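Local coordinates for protein mannuronan C5-epimerase (Pseudomonas syringae pv. tomato, PDB 4NK6) that converts beta-D-mannuronate residues of alginate to alpha-L-guluronate in the periplasm and helps guard the new polymer from degradation on its way to export, at residues W355-I360 with Y378-M383. Numbering follows the deposited sequence.
Sequences WGNRVI and YENVAM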
# COMPACT_ATOMS: atom_id res chain seq x y z
N TRP A 355 21.19 1.39 0.94
CA TRP A 355 22.28 0.52 1.39
C TRP A 355 22.16 -0.91 0.88
O TRP A 355 21.20 -1.61 1.20
CB TRP A 355 22.33 0.46 2.92
CG TRP A 355 23.55 -0.27 3.43
CD1 TRP A 355 23.81 -1.61 3.33
CD2 TRP A 355 24.67 0.31 4.10
NE1 TRP A 355 25.03 -1.89 3.90
CE2 TRP A 355 25.58 -0.73 4.38
CE3 TRP A 355 25.00 1.61 4.51
CZ2 TRP A 355 26.79 -0.51 5.04
CZ3 TRP A 355 26.20 1.83 5.16
CH2 TRP A 355 27.08 0.77 5.42
N GLY A 356 23.16 -1.35 0.12
CA GLY A 356 23.30 -2.76 -0.22
C GLY A 356 22.21 -3.36 -1.08
O GLY A 356 21.93 -4.56 -1.00
N ASN A 357 21.58 -2.53 -1.90
CA ASN A 357 20.57 -3.01 -2.84
C ASN A 357 21.24 -3.62 -4.05
O ASN A 357 22.29 -3.16 -4.48
CB ASN A 357 19.67 -1.87 -3.30
CG ASN A 357 18.93 -1.24 -2.16
OD1 ASN A 357 17.95 -1.80 -1.66
ND2 ASN A 357 19.38 -0.07 -1.72
N ARG A 358 20.62 -4.66 -4.59
CA ARG A 358 21.11 -5.28 -5.81
C ARG A 358 20.13 -4.93 -6.92
O ARG A 358 19.03 -5.48 -7.00
CB ARG A 358 21.26 -6.78 -5.61
CG ARG A 358 22.42 -7.13 -4.67
CD ARG A 358 22.53 -8.62 -4.42
NE ARG A 358 21.49 -9.07 -3.50
CZ ARG A 358 21.63 -9.07 -2.18
NH1 ARG A 358 22.77 -8.66 -1.64
NH2 ARG A 358 20.65 -9.51 -1.42
N VAL A 359 20.54 -3.98 -7.76
CA VAL A 359 19.68 -3.43 -8.79
C VAL A 359 20.16 -3.94 -10.15
O VAL A 359 21.17 -3.47 -10.68
CB VAL A 359 19.70 -1.89 -8.72
CG1 VAL A 359 18.60 -1.32 -9.57
CG2 VAL A 359 19.50 -1.45 -7.28
N ILE A 360 19.44 -4.90 -10.70
CA ILE A 360 19.96 -5.71 -11.79
C ILE A 360 19.02 -5.73 -12.99
O ILE A 360 17.84 -5.99 -12.83
CB ILE A 360 20.10 -7.20 -11.33
CG1 ILE A 360 20.77 -7.29 -9.96
CG2 ILE A 360 20.84 -8.00 -12.39
CD1 ILE A 360 22.22 -6.76 -9.93
N TYR A 378 25.29 3.55 -0.39
CA TYR A 378 26.33 2.73 0.22
C TYR A 378 26.20 1.26 -0.18
O TYR A 378 25.12 0.66 -0.05
CB TYR A 378 26.29 2.86 1.74
CG TYR A 378 27.01 4.08 2.30
CD1 TYR A 378 26.51 5.36 2.11
CD2 TYR A 378 28.18 3.94 3.05
CE1 TYR A 378 27.16 6.48 2.64
CE2 TYR A 378 28.84 5.05 3.58
CZ TYR A 378 28.31 6.32 3.36
OH TYR A 378 28.96 7.43 3.88
N GLU A 379 27.29 0.69 -0.67
CA GLU A 379 27.39 -0.73 -0.97
C GLU A 379 26.37 -1.25 -1.98
O GLU A 379 26.13 -2.45 -2.04
CB GLU A 379 27.32 -1.57 0.32
CG GLU A 379 28.39 -1.24 1.37
CD GLU A 379 29.81 -1.43 0.85
OE1 GLU A 379 30.02 -2.32 0.01
OE2 GLU A 379 30.71 -0.68 1.29
N ASN A 380 25.77 -0.35 -2.76
CA ASN A 380 24.83 -0.80 -3.79
C ASN A 380 25.52 -1.47 -4.97
O ASN A 380 26.62 -1.09 -5.36
CB ASN A 380 23.95 0.35 -4.29
CG ASN A 380 23.07 0.91 -3.20
OD1 ASN A 380 22.06 0.30 -2.83
ND2 ASN A 380 23.45 2.07 -2.67
N VAL A 381 24.85 -2.47 -5.52
CA VAL A 381 25.32 -3.11 -6.73
C VAL A 381 24.33 -2.81 -7.84
O VAL A 381 23.15 -3.15 -7.73
CB VAL A 381 25.42 -4.63 -6.54
CG1 VAL A 381 25.72 -5.29 -7.86
CG2 VAL A 381 26.48 -4.97 -5.49
N ALA A 382 24.80 -2.15 -8.89
CA ALA A 382 23.97 -1.85 -10.05
C ALA A 382 24.62 -2.46 -11.28
O ALA A 382 25.66 -2.00 -11.75
CB ALA A 382 23.81 -0.34 -10.24
N MET A 383 24.01 -3.52 -11.79
CA MET A 383 24.62 -4.28 -12.86
C MET A 383 23.65 -4.58 -13.98
O MET A 383 22.49 -4.90 -13.73
CB MET A 383 25.17 -5.60 -12.31
CG MET A 383 26.54 -5.50 -11.67
SD MET A 383 27.30 -7.14 -11.56
CE MET A 383 27.55 -7.52 -13.29
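N357 and N380 are hydrogen-bonded as a rung of an asparagine ladder, at the equivalent bends of two successive beta-helix coils. Their amides lie side by side and nearly coplanar, with planes 4° apart. N380 OD1 accepts two bonds. N357 ND2 donates to N380 OD1 at 2.9 Å, in the carbonyl plane. N357 N donates to N380 OD1 at 3.0 Å, from above that plane. In both asparagines CG stands beside the backbone N (chi1 near -60°), which brings the two amides into line. The ladder runs on through N334, whose ND2 donates to N357 OD1. Other bonds tie each amide to backbone: N357 ND2 also donates to V331 O, and N380 ND2 to L354 O. Both amides thus have their polar atoms satisfied within the buried turn.

The main chains pair in parallel. G356 N donates to Y378 O at 2.8 Å, just before the ladder. Beyond it, V381 N bonds to N357 O, V359 N to V381 O at 2.7 Å, and M383 N to V359 O. V359 O takes a second donor, N385 ND2.

On the face with R358 and V381, Y378 CB lies against one face of the W355 indole, toward its rim. W355 CE3 lies 3.3 Å from Y378 CB. The rings are almost parallel, 7° apart, but slid so far that they barely overlap, with centroids 5.3 Å apart. Y378 OH is bonded to E24. E379 CG lies 4.1 Å from W355 CZ2, and E379 OE1 accepts from G420 N. At the other end, I360 CD1 rests 4.0 Å from M383 CB. R358 turns away and forms a salt bridge with E335.

Carried from N334 through N357 to N380, the ladder satisfies buried amides inside the right-handed beta-helix. With the backbone bonds and apolar packing, it probably helps fix the coil-to-coil register.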